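Local coordinates for protein acRAF (Thiomonas intermedia, PDB 4LOW) that acts as a RuBisCO assembly factor in the alpha-carboxysome and resembles pterin-4a-carbinolamine dehydratases, whose dehydratase activity it may share, at residues A[16-27]-A[55-64]; A[36-46]-A[73-84]. All coordinates share one frame; numbering follows the deposited sequence. Where two conformers were deposited one is given.

Overall arrangement
Interaction 1 (16-27 with 55-64) pairs the two central strands of the antiparallel sheet, and interaction 2 (36-46 with 73-84) packs together the two helices lying on one face of that sheet. Each helix follows one of the strands in the chain, so the two contacts join alternating elements of a single alpha/beta unit. Main-chain hydrogen bonds set the register in interaction 1, with a polar, partly exposed face and a largely apolar one; interaction 2 relies on Leu40 and Phe77 packing, with polar bonds gathered at one end. Both are partly buried. They meet where Lys20 forms a salt bridge with Asp82.

Interaction 1 (A[16-27]-A[55-64]); sequences PMLFKRFAFGSY and TTYVNITLDA. With FMT (formic acid), chain C.
Arg21 and Tyr57 show how a charged side chain can join an aromatic ring and an amide on the partly exposed face of paired strands. With CG anti to the backbone N (chi1 175°) and the chain extended to NE, Arg21 reaches diagonally to the neighbouring strand and lays its guanidinium flat on the Tyr57 ring, the planes 20° apart. Contact is off-centre: NH2 stands over one ring face, 3.4 Å from Tyr57 CG. The other terminal nitrogen, Arg21 NH1, donates to a lone pair of Asn59 OD1 at 2.9 Å, a bent bond with OD1 tilted from the guanidinium plane. Stack and bond together would limit rotation of the guanidinium. Asn59 also runs alongside Phe19, its CB 3.9 Å from CE1 of that ring, while Thr61 OG1 lies at the ring's edge, in plane.

These residues belong to the antiparallel pair at the middle of the sheet in the pterin dehydratase-like alpha/beta fold. Leu18-Leu62, Lys20-Ile60 and Phe22-Val58 are hydrogen-bonded pairs; Phe22 N, for instance, donates to Val58 O at 2.8 Å. Beyond them, Phe24 N reaches Thr56 O, and at the other end a water links Pro16 O to Ala64 N. Residues of the hydrogen-bonded pairs face the helices. There Ile60 CD1 approaches Phe22 CE1 at 3.9 Å, Val58 CG2 touches Phe24 CE2, and Leu18 and Leu62 meet through their CB atoms; Phe33 adds its ring against Phe22 and Phe24. A formic acid, probably from the crystallisation liquor, accepts a nearly straight bond from Arg21 N. Past the strand, Tyr27 CA points its hydrogen at Thr55 O, and Tyr27 OH bonds to Glu42 of the second subunit.

Interaction 2 (A[36-46]-A[73-84]); sequences ALAALSEETGQ and AERAFAARVDAL. With FMT (formic acid), chain F; FMT (formic acid), chain D.
Leu40 O is gripped by two donors of Thr44: the backbone N, in the ordinary helical bond, and OG1 at 2.9 Å, which arrive from opposite faces of the carbonyl plane. The same hydroxyl accepts from Gln46 N, making an ST turn just where Gly45, with positive phi, leaves the helix. Ser41 OG gives a second tie, donating to a lone pair of Gln46 O at 2.8 Å. These bonds shape the end of helix 36-44 into a polar rim for the Phe77 ring: Thr44 OG1 lies in plane at its edge, 3.6 Å from CE2, and Ser41 OG is also near its plane.

Leu40 illustrates the knob-into-hole principle, set among Phe77, Arg80, Val81 and Leu84. Its chi1 (175°) carries CG toward Phe77, and chi2 (65°) then turns CD2 over the ring and CD1 toward Arg80. CD2 makes a CH-pi contact, 4.1 Å from the Phe77 centroid, and also meets Val81 CG2. In the modelled one of its two conformers, Arg80 brings NE against Leu40 CD1, and a bend at chi3 turns the guanidinium toward Thr44, whose CG2 lies over one of its faces. Leu84 CD1 continues the apolar seam to Ala36 CB, and Leu37 CD1 packs on Val81 CG2.

Gln46 runs antiparallel to the Phe77 side chain, its CB 3.7 Å from CD2, and its straight chain carries the amide to the start of segment 73-84. There NE2 makes a weak bond to Ala73 O, and a water donates to both Gln46 OE1 and Ala73 O. The helices are roughly antiparallel, at 149°, and the axes of 36-44 and 73-84 approach to 10.3 Å. On their sheet side, strand 57-63 offers Ile60 to Leu37 and Val81 and Leu62 to Phe77, while Phe22 of strand 17-23 meets Val81.

Interaction 1 (A[16-27]-A[55-64])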
loop_
_atom_site.group_PDB
_atom_site.type_symbol
_atom_site.label_atom_id
_atom_site.label_comp_id
_atom_site.label_asym_id
_atom_site.label_seq_id
_atom_site.Cartn_x
_atom_site.Cartn_y
_atom_site.Cartn_z
ATOM N N PRO A 16 -19.614 -8.278 1.753
ATOM C CA PRO A 16 -18.963 -7.614 2.887
ATOM C C PRO A 16 -17.453 -7.636 2.899
ATOM O O PRO A 16 -16.827 -8.608 2.491
ATOM C CB PRO A 16 -19.539 -8.331 4.112
ATOM C CG PRO A 16 -20.080 -9.612 3.600
ATOM C CD PRO A 16 -20.597 -9.271 2.230
ATOM N N MET A 17 -16.866 -6.535 3.361
ATOM C CA MET A 17 -15.427 -6.409 3.533
ATOM C C MET A 17 -15.206 -5.902 4.930
ATOM O O MET A 17 -16.146 -5.388 5.552
ATOM C CB MET A 17 -14.796 -5.433 2.522
ATOM C CG MET A 17 -14.831 -5.942 1.093
ATOM S SD MET A 17 -14.587 -4.625 -0.110
ATOM C CE MET A 17 -16.204 -3.799 -0.045
ATOM N N LEU A 18 -13.985 -6.092 5.442
ATOM C CA LEU A 18 -13.592 -5.473 6.708
ATOM C C LEU A 18 -12.595 -4.367 6.338
ATOM O O LEU A 18 -11.672 -4.605 5.553
ATOM C CB LEU A 18 -12.891 -6.434 7.651
ATOM C CG LEU A 18 -13.790 -7.496 8.259
ATOM C CD1 LEU A 18 -12.955 -8.507 9.013
ATOM C CD2 LEU A 18 -14.894 -6.855 9.159
ATOM N N PHE A 19 -12.747 -3.167 6.919
ATOM C CA PHE A 19 -11.898 -2.042 6.570
ATOM C C PHE A 19 -11.335 -1.453 7.864
ATOM O O PHE A 19 -12.092 -1.257 8.835
ATOM C CB PHE A 19 -12.723 -0.964 5.815
ATOM C CG PHE A 19 -11.976 0.348 5.680
ATOM C CD1 PHE A 19 -11.064 0.534 4.650
ATOM C CD2 PHE A 19 -12.135 1.359 6.621
ATOM C CE1 PHE A 19 -10.269 1.673 4.616
ATOM C CE2 PHE A 19 -11.298 2.465 6.609
ATOM C CZ PHE A 19 -10.376 2.612 5.612
ATOM N N LYS A 20 -10.045 -1.056 7.866
ATOM C CA LYS A 20 -9.565 -0.296 9.005
ATOM C C LYS A 20 -8.425 0.585 8.577
ATOM O O LYS A 20 -7.561 0.192 7.796
ATOM C CB LYS A 20 -9.104 -1.218 10.146
ATOM C CG LYS A 20 -8.728 -0.480 11.427
ATOM C CD LYS A 20 -8.610 -1.477 12.581
ATOM C CE LYS A 20 -7.998 -0.833 13.786
ATOM N NZ LYS A 20 -7.949 -1.828 14.913
ATOM N N ARG A 21 -8.390 1.783 9.154
ATOM C CA ARG A 21 -7.282 2.736 8.979
ATOM C C ARG A 21 -6.408 2.765 10.219
ATOM O O ARG A 21 -6.914 2.870 11.355
ATOM C CB ARG A 21 -7.866 4.123 8.724
ATOM C CG ARG A 21 -6.839 5.257 8.645
ATOM C CD ARG A 21 -7.544 6.604 8.488
ATOM N NE ARG A 21 -6.610 7.706 8.176
ATOM C CZ ARG A 21 -6.239 8.034 6.950
ATOM N NH1 ARG A 21 -6.667 7.321 5.907
ATOM N NH2 ARG A 21 -5.460 9.093 6.751
ATOM N N PHE A 22 -5.125 2.678 10.019
ATOM C CA PHE A 22 -4.141 2.769 11.088
ATOM C C PHE A 22 -3.327 4.012 10.854
ATOM O O PHE A 22 -2.792 4.176 9.762
ATOM C CB PHE A 22 -3.222 1.542 11.020
ATOM C CG PHE A 22 -3.908 0.230 11.332
ATOM C CD1 PHE A 22 -4.632 -0.450 10.357
ATOM C CD2 PHE A 22 -3.886 -0.290 12.616
ATOM C CE1 PHE A 22 -5.292 -1.656 10.670
ATOM C CE2 PHE A 22 -4.521 -1.504 12.912
ATOM C CZ PHE A 22 -5.224 -2.159 11.947
ATOM N N ALA A 23 -3.117 4.843 11.857
ATOM C CA ALA A 23 -2.295 6.047 11.698
ATOM C C ALA A 23 -1.122 5.971 12.669
ATOM O O ALA A 23 -1.234 5.408 13.769
ATOM C CB ALA A 23 -3.137 7.294 11.958
ATOM N N PHE A 24 0.021 6.515 12.249
ATOM C CA PHE A 24 1.269 6.420 12.989
ATOM C C PHE A 24 1.914 7.786 13.128
ATOM O O PHE A 24 1.640 8.678 12.342
ATOM C CB PHE A 24 2.226 5.445 12.280
ATOM C CG PHE A 24 1.636 4.061 12.145
ATOM C CD1 PHE A 24 1.716 3.140 13.182
ATOM C CD2 PHE A 24 0.947 3.702 11.012
ATOM C CE1 PHE A 24 1.126 1.868 13.059
ATOM C CE2 PHE A 24 0.360 2.432 10.891
ATOM C CZ PHE A 24 0.446 1.541 11.924
ATOM N N GLY A 25 2.810 7.918 14.100
ATOM C CA GLY A 25 3.458 9.192 14.347
ATOM C C GLY A 25 4.605 9.536 13.433
ATOM O O GLY A 25 5.113 10.647 13.535
ATOM N N SER A 26 5.105 8.605 12.627
ATOM C CA SER A 26 6.263 8.837 11.793
ATOM C C SER A 26 6.317 7.836 10.682
ATOM O O SER A 26 5.729 6.758 10.805
ATOM C CB SER A 26 7.549 8.674 12.623
ATOM O OG SER A 26 7.644 7.345 13.117
ATOM N N TYR A 27 7.139 8.145 9.699
ATOM C CA TYR A 27 7.405 7.196 8.615
ATOM C C TYR A 27 8.001 5.904 9.174
ATOM O O TYR A 27 7.599 4.824 8.752
ATOM C CB TYR A 27 8.373 7.786 7.575
ATOM C CG TYR A 27 8.731 6.787 6.486
ATOM C CD1 TYR A 27 7.850 6.523 5.443
ATOM C CD2 TYR A 27 9.890 6.011 6.570
ATOM C CE1 TYR A 27 8.136 5.552 4.480
ATOM C CE2 TYR A 27 10.187 5.047 5.606
ATOM C CZ TYR A 27 9.295 4.811 4.577
ATOM O OH TYR A 27 9.531 3.871 3.616
ATOM N N THR A 55 2.616 8.268 4.108
ATOM C CA THR A 55 3.782 8.206 5.027
ATOM C C THR A 55 3.396 7.960 6.465
ATOM O O THR A 55 4.224 7.476 7.236
ATOM C CB THR A 55 4.620 9.457 4.921
ATOM O OG1 THR A 55 3.789 10.541 5.252
ATOM C CG2 THR A 55 5.189 9.638 3.548
ATOM N N THR A 56 2.161 8.282 6.851
ATOM C CA THR A 56 1.738 8.236 8.267
ATOM C C THR A 56 0.460 7.445 8.472
ATOM O O THR A 56 -0.091 7.445 9.576
ATOM C CB THR A 56 1.600 9.643 8.871
ATOM O OG1 THR A 56 0.607 10.348 8.131
ATOM C CG2 THR A 56 2.905 10.411 8.878
ATOM N N TYR A 57 0.015 6.663 7.476
ATOM C CA TYR A 57 -1.218 5.923 7.655
ATOM C C TYR A 57 -1.283 4.769 6.685
ATOM O O TYR A 57 -0.639 4.808 5.606
ATOM C CB TYR A 57 -2.483 6.835 7.481
ATOM C CG TYR A 57 -2.490 7.615 6.200
ATOM C CD1 TYR A 57 -2.910 7.026 5.009
ATOM C CD2 TYR A 57 -1.981 8.913 6.145
ATOM C CE1 TYR A 57 -2.851 7.715 3.805
ATOM C CE2 TYR A 57 -1.910 9.608 4.934
ATOM C CZ TYR A 57 -2.340 8.992 3.772
ATOM O OH TYR A 57 -2.276 9.721 2.605
ATOM N N VAL A 58 -2.077 3.769 7.042
ATOM C CA VAL A 58 -2.259 2.578 6.221
ATOM C C VAL A 58 -3.714 2.171 6.333
ATOM O O VAL A 58 -4.223 1.975 7.448
ATOM C CB VAL A 58 -1.366 1.411 6.731
ATOM C CG1 VAL A 58 -1.591 0.163 5.868
ATOM C CG2 VAL A 58 0.107 1.791 6.763
ATOM N N ASN A 59 -4.397 2.046 5.202
ATOM C CA ASN A 59 -5.786 1.635 5.134
ATOM C C ASN A 59 -5.848 0.215 4.591
ATOM O O ASN A 59 -5.319 -0.044 3.502
ATOM C CB ASN A 59 -6.518 2.538 4.155
ATOM C CG ASN A 59 -6.469 3.995 4.544
ATOM O OD1 ASN A 59 -7.062 4.424 5.543
ATOM N ND2 ASN A 59 -5.804 4.811 3.716
ATOM N N ILE A 60 -6.452 -0.714 5.318
ATOM C CA ILE A 60 -6.473 -2.104 4.896
ATOM C C ILE A 60 -7.888 -2.577 4.661
ATOM O O ILE A 60 -8.786 -2.319 5.462
ATOM C CB ILE A 60 -5.818 -2.944 6.004
ATOM C CG1 ILE A 60 -4.389 -2.434 6.266
ATOM C CG2 ILE A 60 -5.825 -4.448 5.624
ATOM C CD1 ILE A 60 -3.713 -3.066 7.430
ATOM N N THR A 61 -8.087 -3.305 3.554
ATOM C CA THR A 61 -9.374 -3.872 3.204
ATOM C C THR A 61 -9.241 -5.371 3.111
ATOM O O THR A 61 -8.382 -5.852 2.367
ATOM C CB THR A 61 -9.829 -3.320 1.843
ATOM O OG1 THR A 61 -9.860 -1.907 1.935
ATOM C CG2 THR A 61 -11.207 -3.812 1.465
ATOM N N LEU A 62 -10.085 -6.122 3.840
ATOM C CA LEU A 62 -10.039 -7.576 3.802
ATOM C C LEU A 62 -11.323 -8.047 3.164
ATOM O O LEU A 62 -12.398 -7.561 3.513
ATOM C CB LEU A 62 -9.963 -8.163 5.226
ATOM C CG LEU A 62 -8.856 -7.626 6.102
ATOM C CD1 LEU A 62 -8.911 -8.224 7.518
ATOM C CD2 LEU A 62 -7.463 -7.808 5.484
ATOM N N ASP A 63 -11.225 -9.017 2.247
ATOM C CA ASP A 63 -12.416 -9.522 1.576
ATOM C C ASP A 63 -12.788 -10.857 2.104
ATOM O O ASP A 63 -11.960 -11.519 2.729
ATOM C CB ASP A 63 -12.255 -9.540 0.039
ATOM C CG ASP A 63 -11.063 -10.268 -0.544
ATOM O OD1 ASP A 63 -10.134 -10.593 0.216
ATOM O OD2 ASP A 63 -11.014 -10.421 -1.789
ATOM N N ALA A 64 -14.061 -11.244 1.859
ATOM C CA ALA A 64 -14.644 -12.504 2.255
ATOM C C ALA A 64 -14.002 -13.616 1.432
ATOM O O ALA A 64 -13.883 -13.488 0.206
ATOM C CB ALA A 64 -16.149 -12.464 2.020
HETATM C C FMT C . -11.904 2.440 10.656
HETATM O O1 FMT C . -10.672 2.723 10.666
HETATM O O2 FMT C . -12.288 1.280 11.247
HETATM O O HOH W 1 -15.672 -9.598 0.222
#

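Interaction 2 (A[36-46]-A[73-84])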
loop_
_atom_site.group_PDB
_atom_site.type_symbol
_atom_site.label_atom_id
_atom_site.label_comp_id
_atom_site.label_asym_id
_atom_site.label_seq_id
_atom_site.Cartn_x
_atom_site.Cartn_y
_atom_site.Cartn_z
ATOM N N ALA A 36 5.959 -5.535 8.667
ATOM C CA ALA A 36 5.408 -6.623 9.481
ATOM C C ALA A 36 4.126 -7.210 8.837
ATOM O O ALA A 36 3.886 -8.428 8.852
ATOM C CB ALA A 36 5.106 -6.138 10.893
ATOM N N LEU A 37 3.340 -6.380 8.182
ATOM C CA LEU A 37 2.130 -6.812 7.510
ATOM C C LEU A 37 2.502 -7.723 6.352
ATOM O O LEU A 37 1.813 -8.758 6.146
ATOM C CB LEU A 37 1.344 -5.544 7.090
ATOM C CG LEU A 37 0.050 -5.703 6.295
ATOM C CD1 LEU A 37 -1.031 -6.497 7.077
ATOM C CD2 LEU A 37 -0.534 -4.358 5.930
ATOM N N ALA A 38 3.553 -7.411 5.602
ATOM C CA ALA A 38 3.969 -8.288 4.523
ATOM C C ALA A 38 4.377 -9.643 5.112
ATOM O O ALA A 38 3.953 -10.688 4.578
ATOM C CB ALA A 38 5.137 -7.658 3.802
ATOM N N ALA A 39 5.132 -9.660 6.227
ATOM C CA ALA A 39 5.535 -10.917 6.843
ATOM C C ALA A 39 4.321 -11.730 7.280
ATOM O O ALA A 39 4.297 -12.955 7.081
ATOM C CB ALA A 39 6.475 -10.650 8.028
ATOM N N LEU A 40 3.308 -11.071 7.832
ATOM C CA LEU A 40 2.085 -11.744 8.256
ATOM C C LEU A 40 1.353 -12.404 7.082
ATOM O O LEU A 40 0.887 -13.545 7.210
ATOM C CB LEU A 40 1.170 -10.730 8.942
ATOM C CG LEU A 40 -0.209 -11.292 9.318
ATOM C CD1 LEU A 40 -0.088 -12.400 10.375
ATOM C CD2 LEU A 40 -1.073 -10.207 9.817
ATOM N N SER A 41 1.225 -11.718 5.968
ATOM C CA SER A 41 0.545 -12.234 4.786
ATOM C C SER A 41 1.226 -13.444 4.250
ATOM O O SER A 41 0.572 -14.417 3.825
ATOM C CB SER A 41 0.481 -11.156 3.706
ATOM O OG SER A 41 -0.706 -10.414 3.885
ATOM N N GLU A 42 2.552 -13.434 4.283
ATOM C CA GLU A 42 3.328 -14.574 3.798
ATOM C C GLU A 42 3.196 -15.752 4.769
ATOM O O GLU A 42 3.063 -16.898 4.319
ATOM C CB GLU A 42 4.794 -14.170 3.635
ATOM C CG GLU A 42 5.003 -13.151 2.527
ATOM C CD GLU A 42 6.178 -12.215 2.717
ATOM O OE1 GLU A 42 6.998 -12.462 3.635
ATOM O OE2 GLU A 42 6.260 -11.215 1.964
ATOM N N GLU A 43 3.199 -15.476 6.089
ATOM C CA GLU A 43 3.062 -16.493 7.135
ATOM C C GLU A 43 1.755 -17.259 7.015
ATOM O O GLU A 43 1.712 -18.483 7.200
ATOM C CB GLU A 43 3.112 -15.819 8.528
ATOM C CG GLU A 43 3.255 -16.810 9.678
ATOM C CD GLU A 43 4.562 -17.574 9.629
ATOM O OE1 GLU A 43 5.544 -17.033 9.062
ATOM O OE2 GLU A 43 4.608 -18.707 10.157
ATOM N N THR A 44 0.683 -16.532 6.770
ATOM C CA THR A 44 -0.685 -17.054 6.706
ATOM C C THR A 44 -1.124 -17.478 5.314
ATOM O O THR A 44 -2.091 -18.242 5.194
ATOM C CB THR A 44 -1.639 -15.987 7.242
ATOM O OG1 THR A 44 -1.543 -14.839 6.386
ATOM C CG2 THR A 44 -1.357 -15.597 8.687
ATOM N N GLY A 45 -0.461 -16.945 4.281
ATOM C CA GLY A 45 -0.865 -17.148 2.890
ATOM C C GLY A 45 -2.136 -16.350 2.613
ATOM O O GLY A 45 -2.795 -16.554 1.585
ATOM N N GLN A 46 -2.494 -15.412 3.533
ATOM C CA GLN A 46 -3.696 -14.588 3.421
ATOM C C GLN A 46 -3.236 -13.201 3.073
ATOM O O GLN A 46 -2.341 -12.659 3.715
ATOM C CB GLN A 46 -4.518 -14.549 4.730
ATOM C CG GLN A 46 -5.200 -15.862 5.109
ATOM C CD GLN A 46 -5.783 -15.764 6.500
ATOM O OE1 GLN A 46 -5.116 -16.055 7.497
ATOM N NE2 GLN A 46 -7.000 -15.250 6.605
ATOM N N ALA A 73 -11.709 -16.753 9.826
ATOM C CA ALA A 73 -10.353 -16.705 9.281
ATOM C C ALA A 73 -9.998 -15.247 8.967
ATOM O O ALA A 73 -8.892 -14.806 9.285
ATOM C CB ALA A 73 -10.230 -17.563 8.024
ATOM N N GLU A 74 -10.961 -14.469 8.407
ATOM C CA GLU A 74 -10.757 -13.050 8.078
ATOM C C GLU A 74 -10.654 -12.219 9.346
ATOM O O GLU A 74 -9.768 -11.379 9.464
ATOM C CB GLU A 74 -11.876 -12.503 7.191
ATOM C CG GLU A 74 -11.950 -13.194 5.843
ATOM C CD GLU A 74 -12.936 -14.350 5.771
ATOM O OE1 GLU A 74 -12.938 -15.225 6.666
ATOM O OE2 GLU A 74 -13.730 -14.361 4.809
ATOM N N ARG A 75 -11.508 -12.535 10.348
ATOM C CA ARG A 75 -11.432 -11.801 11.609
ATOM C C ARG A 75 -10.147 -12.122 12.361
ATOM O O ARG A 75 -9.610 -11.246 13.045
ATOM C CB ARG A 75 -12.663 -12.075 12.479
ATOM C CG ARG A 75 -13.954 -11.662 11.809
ATOM C CD ARG A 75 -15.143 -11.747 12.752
ATOM N NE ARG A 75 -16.380 -11.426 12.036
ATOM C CZ ARG A 75 -16.805 -10.193 11.763
ATOM N NH1 ARG A 75 -16.102 -9.136 12.156
ATOM N NH2 ARG A 75 -17.935 -10.010 11.097
ATOM N N ALA A 76 -9.655 -13.375 12.268
ATOM C CA ALA A 76 -8.393 -13.699 12.962
ATOM C C ALA A 76 -7.220 -12.972 12.309
ATOM O O ALA A 76 -6.314 -12.508 13.011
ATOM C CB ALA A 76 -8.159 -15.203 12.962
ATOM N N PHE A 77 -7.272 -12.816 10.973
ATOM C CA PHE A 77 -6.225 -12.057 10.279
ATOM C C PHE A 77 -6.241 -10.596 10.736
ATOM O O PHE A 77 -5.215 -10.031 11.110
ATOM C CB PHE A 77 -6.421 -12.163 8.751
ATOM C CG PHE A 77 -5.291 -11.528 7.970
ATOM C CD1 PHE A 77 -5.332 -10.185 7.633
ATOM C CD2 PHE A 77 -4.176 -12.273 7.607
ATOM C CE1 PHE A 77 -4.269 -9.585 6.933
ATOM C CE2 PHE A 77 -3.126 -11.683 6.881
ATOM C CZ PHE A 77 -3.167 -10.343 6.578
ATOM N N ALA A 78 -7.451 -10.023 10.801
ATOM C CA ALA A 78 -7.633 -8.666 11.277
ATOM C C ALA A 78 -7.059 -8.475 12.688
ATOM O O ALA A 78 -6.373 -7.489 12.957
ATOM C CB ALA A 78 -9.107 -8.298 11.231
ATOM N N ALA A 79 -7.296 -9.429 13.596
ATOM C CA ALA A 79 -6.775 -9.312 14.945
ATOM C C ALA A 79 -5.241 -9.418 14.970
ATOM O O ALA A 79 -4.600 -8.766 15.778
ATOM C CB ALA A 79 -7.383 -10.403 15.826
ATOM N N ARG A 80 -4.648 -10.232 14.119
ATOM C CA ARG A 80 -3.183 -10.268 14.109
ATOM C C ARG A 80 -2.634 -8.940 13.552
ATOM O O ARG A 80 -1.631 -8.429 14.088
ATOM C CB ARG A 80 -2.657 -11.481 13.361
ATOM C CG ARG A 80 -2.844 -12.778 14.158
ATOM C CD ARG A 80 -2.784 -13.980 13.263
ATOM N NE ARG A 80 -1.415 -14.370 12.960
ATOM C CZ ARG A 80 -1.093 -15.523 12.386
ATOM N NH1 ARG A 80 -2.037 -16.407 12.079
ATOM N NH2 ARG A 80 0.171 -15.808 12.130
ATOM N N VAL A 81 -3.336 -8.318 12.546
ATOM C CA VAL A 81 -2.905 -6.999 12.054
ATOM C C VAL A 81 -2.963 -5.997 13.215
ATOM O O VAL A 81 -1.994 -5.252 13.439
ATOM C CB VAL A 81 -3.781 -6.533 10.911
ATOM C CG1 VAL A 81 -3.472 -5.084 10.546
ATOM C CG2 VAL A 81 -3.608 -7.418 9.701
ATOM N N ASP A 82 -4.054 -6.015 14.028
ATOM C CA ASP A 82 -4.132 -5.126 15.189
ATOM C C ASP A 82 -2.943 -5.343 16.136
ATOM O O ASP A 82 -2.389 -4.370 16.661
ATOM C CB ASP A 82 -5.422 -5.374 15.962
ATOM C CG ASP A 82 -6.657 -4.868 15.280
ATOM O OD1 ASP A 82 -6.530 -4.189 14.253
ATOM O OD2 ASP A 82 -7.752 -5.172 15.767
ATOM N N ALA A 83 -2.537 -6.608 16.351
ATOM C CA ALA A 83 -1.423 -6.876 17.248
ATOM C C ALA A 83 -0.113 -6.334 16.686
ATOM O O ALA A 83 0.750 -5.940 17.481
ATOM C CB ALA A 83 -1.292 -8.371 17.512
ATOM N N LEU A 84 0.054 -6.288 15.346
ATOM C CA LEU A 84 1.261 -5.710 14.758
ATOM C C LEU A 84 1.298 -4.206 14.999
ATOM O O LEU A 84 2.387 -3.625 15.075
ATOM C CB LEU A 84 1.323 -5.951 13.248
ATOM C CG LEU A 84 1.356 -7.407 12.766
ATOM C CD1 LEU A 84 1.321 -7.461 11.242
ATOM C CD2 LEU A 84 2.562 -8.162 13.319
HETATM C C FMT F . -12.032 -8.559 13.974
HETATM O O1 FMT F . -11.158 -9.236 14.556
HETATM O O2 FMT F . -13.331 -8.986 14.132
HETATM C C FMT D . -13.874 -18.273 7.311
HETATM O O1 FMT D . -13.130 -18.354 6.335
HETATM O O2 FMT D . -13.461 -18.910 8.468
HETATM O O HOH W 2 -6.685 -16.450 9.719
#